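Local coordinates for Ufm1-specific protease (Caenorhabditis elegans, PDB 5EJJ), which is a thiol protease that cleaves the peptide bond at the C-terminal glycine of the ubiquitin-like modifier ufm-1 and is required to localise certain odorant receptors to olfactory cilia, at residues A[12-17]-A[48-53]; A[34-39]-A[60-65]; A[79-84]-A[95-100]. One frame throughout, in Å; residues are numbered along the deposited sequence.

Contact 1: A[12-17]-A[48-53]; sequences FQNYAN and HVLFAY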
loop_
_atom_site.group_PDB
_atom_site.type_symbol
_atom_site.label_atom_id
_atom_site.label_comp_id
_atom_site.label_asym_id
_atom_site.label_seq_id
_atom_site.Cartn_x
_atom_site.Cartn_y
_atom_site.Cartn_z
ATOM N N PHE A 12 17.991 -1.258 -6.273
ATOM C CA PHE A 12 18.142 -0.860 -7.678
ATOM C C PHE A 12 16.888 -0.187 -8.193
ATOM O O PHE A 12 16.940 0.859 -8.850
ATOM C CB PHE A 12 18.419 -2.073 -8.566
ATOM C CG PHE A 12 19.721 -2.748 -8.282
ATOM C CD1 PHE A 12 20.825 -2.007 -7.866
ATOM C CD2 PHE A 12 19.842 -4.119 -8.403
ATOM C CE1 PHE A 12 22.033 -2.620 -7.575
ATOM C CE2 PHE A 12 21.042 -4.740 -8.115
ATOM C CZ PHE A 12 22.144 -3.985 -7.700
ATOM N N GLN A 13 15.750 -0.799 -7.899
ATOM C CA GLN A 13 14.481 -0.231 -8.300
ATOM C C GLN A 13 14.247 1.143 -7.681
ATOM O O GLN A 13 13.562 1.978 -8.256
ATOM C CB GLN A 13 13.352 -1.153 -7.890
ATOM C CG GLN A 13 12.015 -0.636 -8.309
ATOM C CD GLN A 13 11.917 -0.564 -9.795
ATOM O OE1 GLN A 13 12.438 -1.435 -10.498
ATOM N NE2 GLN A 13 11.262 0.474 -10.299
ATOM N N ASN A 14 14.785 1.386 -6.495
ATOM C CA ASN A 14 14.587 2.691 -5.899
ATOM C C ASN A 14 15.378 3.736 -6.655
ATOM O O ASN A 14 14.847 4.796 -6.976
ATOM C CB ASN A 14 14.961 2.687 -4.430
ATOM C CG ASN A 14 13.795 2.329 -3.523
ATOM O OD1 ASN A 14 12.666 2.096 -3.970
ATOM N ND2 ASN A 14 14.075 2.276 -2.228
ATOM N N TYR A 15 16.639 3.424 -6.952
ATOM C CA TYR A 15 17.482 4.280 -7.790
ATOM C C TYR A 15 16.811 4.531 -9.122
ATOM O O TYR A 15 16.824 5.649 -9.649
ATOM C CB TYR A 15 18.821 3.629 -8.066
ATOM C CG TYR A 15 19.743 4.506 -8.880
ATOM C CD1 TYR A 15 19.713 4.477 -10.264
ATOM C CD2 TYR A 15 20.663 5.353 -8.257
ATOM C CE1 TYR A 15 20.560 5.274 -11.018
ATOM C CE2 TYR A 15 21.519 6.156 -8.996
ATOM C CZ TYR A 15 21.462 6.117 -10.388
ATOM O OH TYR A 15 22.311 6.916 -11.149
ATOM N N ALA A 16 16.255 3.458 -9.673
ATOM C CA ALA A 16 15.470 3.542 -10.879
ATOM C C ALA A 16 14.429 4.637 -10.736
ATOM O O ALA A 16 14.363 5.527 -11.584
ATOM C CB ALA A 16 14.812 2.195 -11.184
ATOM N N ASN A 17 13.639 4.592 -9.663
ATOM C CA ASN A 17 12.514 5.520 -9.516
ATOM C C ASN A 17 12.930 6.991 -9.343
ATOM O O ASN A 17 12.275 7.887 -9.861
ATOM C CB ASN A 17 11.606 5.121 -8.357
ATOM C CG ASN A 17 10.981 3.784 -8.552
ATOM O OD1 ASN A 17 11.380 3.052 -9.442
ATOM N ND2 ASN A 17 9.991 3.442 -7.721
ATOM N N HIS A 48 15.054 -0.281 3.732
ATOM C CA HIS A 48 14.805 0.803 2.776
ATOM C C HIS A 48 16.104 1.480 2.370
ATOM O O HIS A 48 16.818 2.001 3.216
ATOM C CB HIS A 48 13.923 1.893 3.377
ATOM C CG HIS A 48 12.560 1.434 3.792
ATOM N ND1 HIS A 48 11.601 1.028 2.889
ATOM C CD2 HIS A 48 11.983 1.358 5.016
ATOM C CE1 HIS A 48 10.501 0.691 3.541
ATOM N NE2 HIS A 48 10.705 0.884 4.834
ATOM N N VAL A 49 16.413 1.490 1.080
ATOM C CA VAL A 49 17.511 2.306 0.607
ATOM C C VAL A 49 16.939 3.520 -0.113
ATOM O O VAL A 49 16.280 3.400 -1.142
ATOM C CB VAL A 49 18.446 1.515 -0.288
ATOM C CG1 VAL A 49 19.550 2.413 -0.783
ATOM C CG2 VAL A 49 19.031 0.355 0.488
ATOM N N LEU A 50 17.148 4.699 0.453
ATOM C CA LEU A 50 16.564 5.893 -0.145
ATOM C C LEU A 50 17.601 6.806 -0.794
ATOM O O LEU A 50 18.497 7.326 -0.127
ATOM C CB LEU A 50 15.714 6.640 0.863
ATOM C CG LEU A 50 14.469 5.850 1.264
ATOM C CD1 LEU A 50 13.677 6.580 2.368
ATOM C CD2 LEU A 50 13.589 5.532 0.037
ATOM N N PHE A 51 17.478 6.980 -2.108
ATOM C CA PHE A 51 18.402 7.810 -2.864
ATOM C C PHE A 51 17.935 9.268 -2.895
ATOM O O PHE A 51 16.728 9.556 -2.847
ATOM C CB PHE A 51 18.552 7.265 -4.285
ATOM C CG PHE A 51 19.196 5.924 -4.348
ATOM C CD1 PHE A 51 18.430 4.777 -4.405
ATOM C CD2 PHE A 51 20.570 5.801 -4.333
ATOM C CE1 PHE A 51 19.028 3.520 -4.459
ATOM C CE2 PHE A 51 21.182 4.540 -4.375
ATOM C CZ PHE A 51 20.411 3.403 -4.435
ATOM N N ALA A 52 18.899 10.181 -2.979
ATOM C CA ALA A 52 18.613 11.612 -3.041
ATOM C C ALA A 52 19.741 12.399 -3.712
ATOM O O ALA A 52 20.929 12.073 -3.543
ATOM C CB ALA A 52 18.375 12.158 -1.653
ATOM N N TYR A 53 19.357 13.436 -4.467
ATOM C CA TYR A 53 20.310 14.406 -4.997
ATOM C C TYR A 53 20.867 15.250 -3.848
ATOM O O TYR A 53 20.256 15.331 -2.784
ATOM C CB TYR A 53 19.641 15.301 -6.030
ATOM C CG TYR A 53 19.135 14.581 -7.259
ATOM C CD1 TYR A 53 17.838 14.114 -7.322
ATOM C CD2 TYR A 53 19.953 14.383 -8.364
ATOM C CE1 TYR A 53 17.360 13.468 -8.454
ATOM C CE2 TYR A 53 19.487 13.733 -9.499
ATOM C CZ TYR A 53 18.186 13.282 -9.539
ATOM O OH TYR A 53 17.700 12.638 -10.664
#

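Contact 2: A[34-39]-A[60-65]; sequences GGFVFG and SNRQFL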
loop_
_atom_site.group_PDB
_atom_site.type_symbol
_atom_site.label_atom_id
_atom_site.label_comp_id
_atom_site.label_asym_id
_atom_site.label_seq_id
_atom_site.Cartn_x
_atom_site.Cartn_y
_atom_site.Cartn_z
ATOM N N GLY A 34 23.259 10.795 -3.733
ATOM C CA GLY A 34 23.722 10.058 -2.564
ATOM C C GLY A 34 22.526 9.376 -1.939
ATOM O O GLY A 34 21.518 9.177 -2.623
ATOM N N GLY A 35 22.604 9.015 -0.659
ATOM C CA GLY A 35 21.401 8.543 0.015
ATOM C C GLY A 35 21.510 7.978 1.416
ATOM O O GLY A 35 22.605 7.827 1.952
ATOM N N PHE A 36 20.359 7.653 2.000
ATOM C CA PHE A 36 20.320 7.034 3.328
ATOM C C PHE A 36 19.861 5.566 3.308
ATOM O O PHE A 36 19.083 5.155 2.439
ATOM C CB PHE A 36 19.442 7.848 4.279
ATOM C CG PHE A 36 19.591 9.320 4.111
ATOM C CD1 PHE A 36 18.666 10.038 3.363
ATOM C CD2 PHE A 36 20.666 9.991 4.680
ATOM C CE1 PHE A 36 18.794 11.408 3.204
ATOM C CE2 PHE A 36 20.810 11.358 4.525
ATOM C CZ PHE A 36 19.870 12.071 3.787
ATOM N N VAL A 37 20.343 4.798 4.284
ATOM C CA VAL A 37 20.036 3.375 4.403
ATOM C C VAL A 37 19.344 3.071 5.741
ATOM O O VAL A 37 19.906 3.284 6.818
ATOM C CB VAL A 37 21.319 2.528 4.235
ATOM C CG1 VAL A 37 21.027 1.055 4.305
ATOM C CG2 VAL A 37 21.971 2.859 2.933
ATOM N N PHE A 38 18.110 2.591 5.661
ATOM C CA PHE A 38 17.283 2.405 6.837
ATOM C C PHE A 38 17.051 0.920 7.032
ATOM O O PHE A 38 16.973 0.172 6.060
ATOM C CB PHE A 38 15.958 3.116 6.652
ATOM C CG PHE A 38 16.066 4.605 6.625
ATOM C CD1 PHE A 38 16.179 5.324 7.807
ATOM C CD2 PHE A 38 16.032 5.293 5.427
ATOM C CE1 PHE A 38 16.264 6.719 7.799
ATOM C CE2 PHE A 38 16.114 6.675 5.397
ATOM C CZ PHE A 38 16.230 7.399 6.587
ATOM N N GLY A 39 16.946 0.481 8.282
ATOM C CA GLY A 39 16.887 -0.941 8.520
ATOM C C GLY A 39 16.648 -1.333 9.950
ATOM O O GLY A 39 16.511 -0.479 10.830
ATOM N N SER A 60 17.767 17.746 7.796
ATOM C CA SER A 60 16.324 18.012 7.898
ATOM C C SER A 60 15.508 16.923 7.219
ATOM O O SER A 60 14.496 16.466 7.765
ATOM C CB SER A 60 15.954 19.371 7.293
ATOM O OG SER A 60 16.883 20.366 7.690
ATOM N N ASN A 61 15.948 16.514 6.030
ATOM C CA ASN A 61 15.247 15.471 5.295
ATOM C C ASN A 61 15.507 14.093 5.877
ATOM O O ASN A 61 14.648 13.229 5.796
ATOM C CB ASN A 61 15.541 15.520 3.786
ATOM C CG ASN A 61 14.703 16.588 3.060
ATOM O OD1 ASN A 61 13.637 16.983 3.545
ATOM N ND2 ASN A 61 15.183 17.059 1.898
ATOM N N ARG A 62 16.669 13.889 6.482
ATOM C CA ARG A 62 16.946 12.599 7.084
ATOM C C ARG A 62 15.917 12.367 8.168
ATOM O O ARG A 62 15.307 11.310 8.247
ATOM C CB ARG A 62 18.357 12.531 7.664
ATOM C CG ARG A 62 18.826 11.116 7.962
ATOM C CD ARG A 62 19.991 11.046 8.980
ATOM N NE ARG A 62 19.764 11.807 10.225
ATOM C CZ ARG A 62 18.807 11.567 11.139
ATOM N NH1 ARG A 62 17.923 10.580 10.994
ATOM N NH2 ARG A 62 18.724 12.341 12.217
ATOM N N GLN A 63 15.708 13.379 8.995
ATOM C CA GLN A 63 14.730 13.296 10.068
ATOM C C GLN A 63 13.311 13.170 9.544
ATOM O O GLN A 63 12.469 12.542 10.184
ATOM C CB GLN A 63 14.801 14.529 10.954
ATOM C CG GLN A 63 16.115 14.733 11.661
ATOM C CD GLN A 63 16.139 16.043 12.415
ATOM O OE1 GLN A 63 15.117 16.734 12.523
ATOM N NE2 GLN A 63 17.306 16.398 12.942
ATOM N N PHE A 64 13.015 13.784 8.405
ATOM C CA PHE A 64 11.683 13.582 7.848
ATOM C C PHE A 64 11.479 12.132 7.415
ATOM O O PHE A 64 10.434 11.543 7.680
ATOM C CB PHE A 64 11.368 14.508 6.686
ATOM C CG PHE A 64 9.976 14.327 6.176
ATOM C CD1 PHE A 64 8.887 14.847 6.884
ATOM C CD2 PHE A 64 9.736 13.588 5.021
ATOM C CE1 PHE A 64 7.593 14.670 6.431
ATOM C CE2 PHE A 64 8.447 13.400 4.555
ATOM C CZ PHE A 64 7.371 13.940 5.257
ATOM N N LEU A 65 12.481 11.564 6.754
ATOM C CA LEU A 65 12.400 10.186 6.304
ATOM C C LEU A 65 12.132 9.248 7.461
ATOM O O LEU A 65 11.145 8.521 7.440
ATOM C CB LEU A 65 13.668 9.757 5.560
ATOM C CG LEU A 65 13.909 10.489 4.238
ATOM C CD1 LEU A 65 15.065 9.868 3.544
ATOM C CD2 LEU A 65 12.698 10.465 3.354
#

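Contact 3: A[79-84]-A[95-100]; sequences LNIDGQ and LQLTSR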
loop_
_atom_site.group_PDB
_atom_site.type_symbol
_atom_site.label_atom_id
_atom_site.label_comp_id
_atom_site.label_asym_id
_atom_site.label_seq_id
_atom_site.Cartn_x
_atom_site.Cartn_y
_atom_site.Cartn_z
ATOM N N LEU A 79 25.135 5.924 1.701
ATOM C CA LEU A 79 25.686 5.332 0.504
ATOM C C LEU A 79 26.470 6.345 -0.300
ATOM O O LEU A 79 26.160 7.534 -0.285
ATOM C CB LEU A 79 24.580 4.665 -0.334
ATOM C CG LEU A 79 23.520 5.571 -0.974
ATOM C CD1 LEU A 79 23.906 5.967 -2.385
ATOM C CD2 LEU A 79 22.165 4.899 -0.969
ATOM N N ASN A 80 27.495 5.843 -0.986
ATOM C CA ASN A 80 28.337 6.644 -1.857
ATOM C C ASN A 80 28.356 6.083 -3.265
ATOM O O ASN A 80 28.807 4.961 -3.478
ATOM C CB ASN A 80 29.761 6.655 -1.330
ATOM C CG ASN A 80 30.550 7.807 -1.870
ATOM O OD1 ASN A 80 30.084 8.515 -2.769
ATOM N ND2 ASN A 80 31.753 8.018 -1.324
ATOM N N ILE A 81 27.874 6.857 -4.227
ATOM C CA ILE A 81 27.859 6.409 -5.615
ATOM C C ILE A 81 29.025 6.961 -6.445
ATOM O O ILE A 81 29.162 8.180 -6.612
ATOM C CB ILE A 81 26.568 6.811 -6.311
ATOM C CG1 ILE A 81 25.362 6.199 -5.615
ATOM C CG2 ILE A 81 26.598 6.375 -7.761
ATOM C CD1 ILE A 81 24.067 6.496 -6.357
ATOM N N ASP A 82 29.849 6.053 -6.969
ATOM C CA ASP A 82 30.984 6.402 -7.819
ATOM C C ASP A 82 32.019 7.230 -7.070
ATOM O O ASP A 82 32.764 7.991 -7.671
ATOM C CB ASP A 82 30.519 7.139 -9.080
ATOM C CG ASP A 82 29.840 6.219 -10.081
ATOM O OD1 ASP A 82 30.369 5.104 -10.318
ATOM O OD2 ASP A 82 28.786 6.616 -10.643
ATOM N N GLY A 83 32.050 7.092 -5.752
ATOM C CA GLY A 83 32.988 7.833 -4.934
ATOM C C GLY A 83 32.822 9.348 -4.970
ATOM O O GLY A 83 33.590 10.078 -4.339
ATOM N N GLN A 84 31.822 9.837 -5.692
ATOM C CA GLN A 84 31.676 11.279 -5.831
ATOM C C GLN A 84 30.265 11.782 -5.502
ATOM O O GLN A 84 29.627 12.487 -6.295
ATOM C CB GLN A 84 32.140 11.748 -7.222
ATOM C CG GLN A 84 31.612 10.915 -8.385
ATOM C CD GLN A 84 31.708 11.639 -9.723
ATOM O OE1 GLN A 84 31.189 12.749 -9.881
ATOM N NE2 GLN A 84 32.374 11.010 -10.694
ATOM N N LEU A 95 27.419 2.045 1.952
ATOM C CA LEU A 95 27.369 1.220 0.755
ATOM C C LEU A 95 28.240 1.880 -0.312
ATOM O O LEU A 95 28.198 3.113 -0.506
ATOM C CB LEU A 95 25.939 1.052 0.235
ATOM C CG LEU A 95 24.893 0.351 1.104
ATOM C CD1 LEU A 95 23.573 0.321 0.356
ATOM C CD2 LEU A 95 25.333 -1.045 1.463
ATOM N N GLN A 96 29.045 1.066 -0.992
ATOM C CA GLN A 96 29.801 1.569 -2.127
ATOM C C GLN A 96 29.084 1.188 -3.403
ATOM O O GLN A 96 28.741 0.028 -3.612
ATOM C CB GLN A 96 31.224 1.036 -2.095
ATOM C CG GLN A 96 31.979 1.467 -0.846
ATOM C CD GLN A 96 32.044 2.976 -0.705
ATOM O OE1 GLN A 96 32.076 3.711 -1.699
ATOM N NE2 GLN A 96 32.060 3.450 0.537
ATOM N N LEU A 97 28.820 2.175 -4.241
ATOM C CA LEU A 97 27.984 1.953 -5.408
ATOM C C LEU A 97 28.573 2.604 -6.645
ATOM O O LEU A 97 29.339 3.565 -6.542
ATOM C CB LEU A 97 26.590 2.531 -5.174
ATOM C CG LEU A 97 25.716 1.983 -4.056
ATOM C CD1 LEU A 97 24.332 2.615 -4.157
ATOM C CD2 LEU A 97 25.639 0.472 -4.120
ATOM N N THR A 98 28.209 2.083 -7.811
ATOM C CA THR A 98 28.620 2.668 -9.076
ATOM C C THR A 98 27.372 2.851 -9.922
ATOM O O THR A 98 26.362 2.170 -9.694
ATOM C CB THR A 98 29.571 1.745 -9.834
ATOM O OG1 THR A 98 28.816 0.713 -10.482
ATOM C CG2 THR A 98 30.582 1.115 -8.880
ATOM N N SER A 99 27.434 3.756 -10.898
ATOM C CA SER A 99 26.282 4.000 -11.764
ATOM C C SER A 99 26.111 2.856 -12.757
ATOM O O SER A 99 25.008 2.614 -13.268
ATOM C CB SER A 99 26.425 5.331 -12.494
ATOM O OG SER A 99 26.179 6.429 -11.623
ATOM N N ARG A 100 27.220 2.161 -13.026
ATOM C CA ARG A 100 27.215 0.974 -13.870
ATOM C C ARG A 100 26.317 -0.032 -13.172
ATOM O O ARG A 100 25.284 -0.447 -13.707
ATOM C CB ARG A 100 28.641 0.400 -14.001
ATOM C CG ARG A 100 28.964 -0.300 -15.334
ATOM C CD ARG A 100 29.638 -1.676 -15.147
ATOM N NE ARG A 100 30.840 -1.641 -14.299
ATOM C CZ ARG A 100 31.642 -2.690 -14.047
ATOM N NH1 ARG A 100 31.394 -3.883 -14.587
ATOM N NH2 ARG A 100 32.707 -2.551 -13.253
HETATM O O HOH W 1 31.542 4.879 -3.948
#

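Contact 1: A[12-17]-A[48-53]
Val49 meets helix 12-17 through its backbone carbonyl, which accepts a hydrogen bond from the side-chain amide of Asn14. ND2 of Asn14 lies 2.7 Å from O of Val49. The bond is moderately straight, with an angle of 156° at the hydrogen. The oxygen sits close to the plane of the Asn14 amide, while the donor comes in tilted from the plane of the carbonyl. This carbonyl faces away from strand 33-40, whose backbone bonds go to His48, Leu50 and Ala52 instead. The amide therefore serves an outward-facing polar group of an edge strand. One residue on, Leu50 turns its CB away from the helix. Its CD2 still comes back to 4.0 Å from ND2 of Asn14, a light contact at the margin. Phe51 carries most of the apolar contact. Its side chain points at the helix, and one ring face receives CB of Tyr15. That carbon is 3.9 Å from the centroid of the Phe51 ring, over the face but shifted toward the rim, and makes a CH-pi contact. The Tyr15 CG is anti to its backbone N (chi1 -178°), which brings the CD2 edge of the Tyr15 ring up to the face of Phe51. The two rings form a T-shaped pair, with the edge of Tyr15 directed at the face of Phe51. Their planes are 89° apart and their centroids 5.3 Å apart. Outside the two segments, OD1 of Asn327 accepts the backbone N-H of Phe51, and Leu79 and Ile81 of strand 74-81 pack against its ring. The segment axes approach to 7.9 Å and run in roughly the same direction. A helix laid almost along the strands on one face of a mixed sheet is consistent with the layered alpha/beta fold of an MPN domain.

Contact 2: A[34-39]-A[60-65]
Phe36 offers one face of its ring to the aliphatic part of Arg62. CG of Arg62 stands over that face, 4.1 Å from the centroid of the Phe36 ring and displaced toward its rim, in a CH-pi contact. With chi1 at -164°, Arg62 sends CG away from its own N and over the Phe36 ring, and the chain then bends at chi3. The guanidinium is thus led away from the strand, with its plane almost perpendicular to the ring. It forms salt bridges with Glu59 and Glu66 of its own helix. Helix 60-65 lies along strand 34-39 in roughly the same direction, covering one face of the sheet in the alpha/beta fold of the MPN domain. Leu65 points at the strand and touches both phenylalanines. Its CD1 is 3.6 Å from CD1 of Phe36, and its CB is 3.6 Å from CZ of Phe38. Each ring crosses the leucine side chain at about a right angle. The carbonyl O of Arg62 lies at the edge of the Phe38 ring, 4.3 Å from its CZ. No hydrogen bond joins the two segments. Leu75 of strand 74-81 touches Phe36, Phe38 and Arg62.

Contact 3: A[79-84]-A[95-100]
Leu79 and Leu95 sit side by side on neighbouring parallel strands, with CB of Leu79 3.9 Å from CB of Leu95. They belong to the tightly packed, buried face, together with Ile81 and Leu97. CD1 of Leu97 reaches across to CD1 of Leu79 at 3.8 Å. CG1 of Ile81 rests on CB of Leu97, and Phe51 touches Leu79, Ile81 and Leu97 from beyond. Three backbone hydrogen bonds hold the pairing: Asn80 N to Leu95 O, Leu97 N to Asn80 O, and Asp82 N to Leu97 O. The other face is polar and looser, and its residues are partly exposed. Gln96, bent at chi2 (-58°), folds its OE1 over to CB of Asn80 at 3.8 Å. A water donates to OE1 of Gln96 at 2.6 Å and to O of Asn80, and accepts from N of Gly83. It bridges both strands to the type I' turn from Ile81 to Gln84. The OD1 of Asn80 bonds to Ser85 instead of crossing.

Past the strands, Asp82 reaches across to the start of helix 99-104. Its OD2 accepts the hydroxyl of Ser99, 2.8 Å from OD2 to OG, with the hydroxyl nearly in line with the C-O bond. N of Ser99 makes weak bonds to both carboxylate oxygens, at 3.3 Å from OD1. Thr98 takes the N-cap position, its OG1 bonded to N of Met101. Replacing Asp82 with an alanine would probably leave the hydroxyl and N of Ser99 without this acceptor and weaken the tie between the turn and the helix start. The carboxylate lies beside the N-terminal end of a helix and takes up three donor interactions, two of them weak. Both features would probably stabilise its negative charge.

In the fold
From the N terminus, the chain runs through helix 8-19 and then through the hairpin of strands 33-40 and 45-53. Contact 1 closes this first loop by bringing strand 45-53 back to the helix. Contact 2 opens inside it, at strand 33-40, and closes beyond it, at helix 59-68, so the two cross. Their helices cover opposite faces of the same mixed sheet. Contact 3 follows in series after both. It closes the short loop between strands 74-81 and 94-97 at the far edge of the sheet. Strand 74-81 lies beside strand 33-40, linking contact 3 to contact 2, while its side chains meet those of contact 1 on the face covered by helix 8-19.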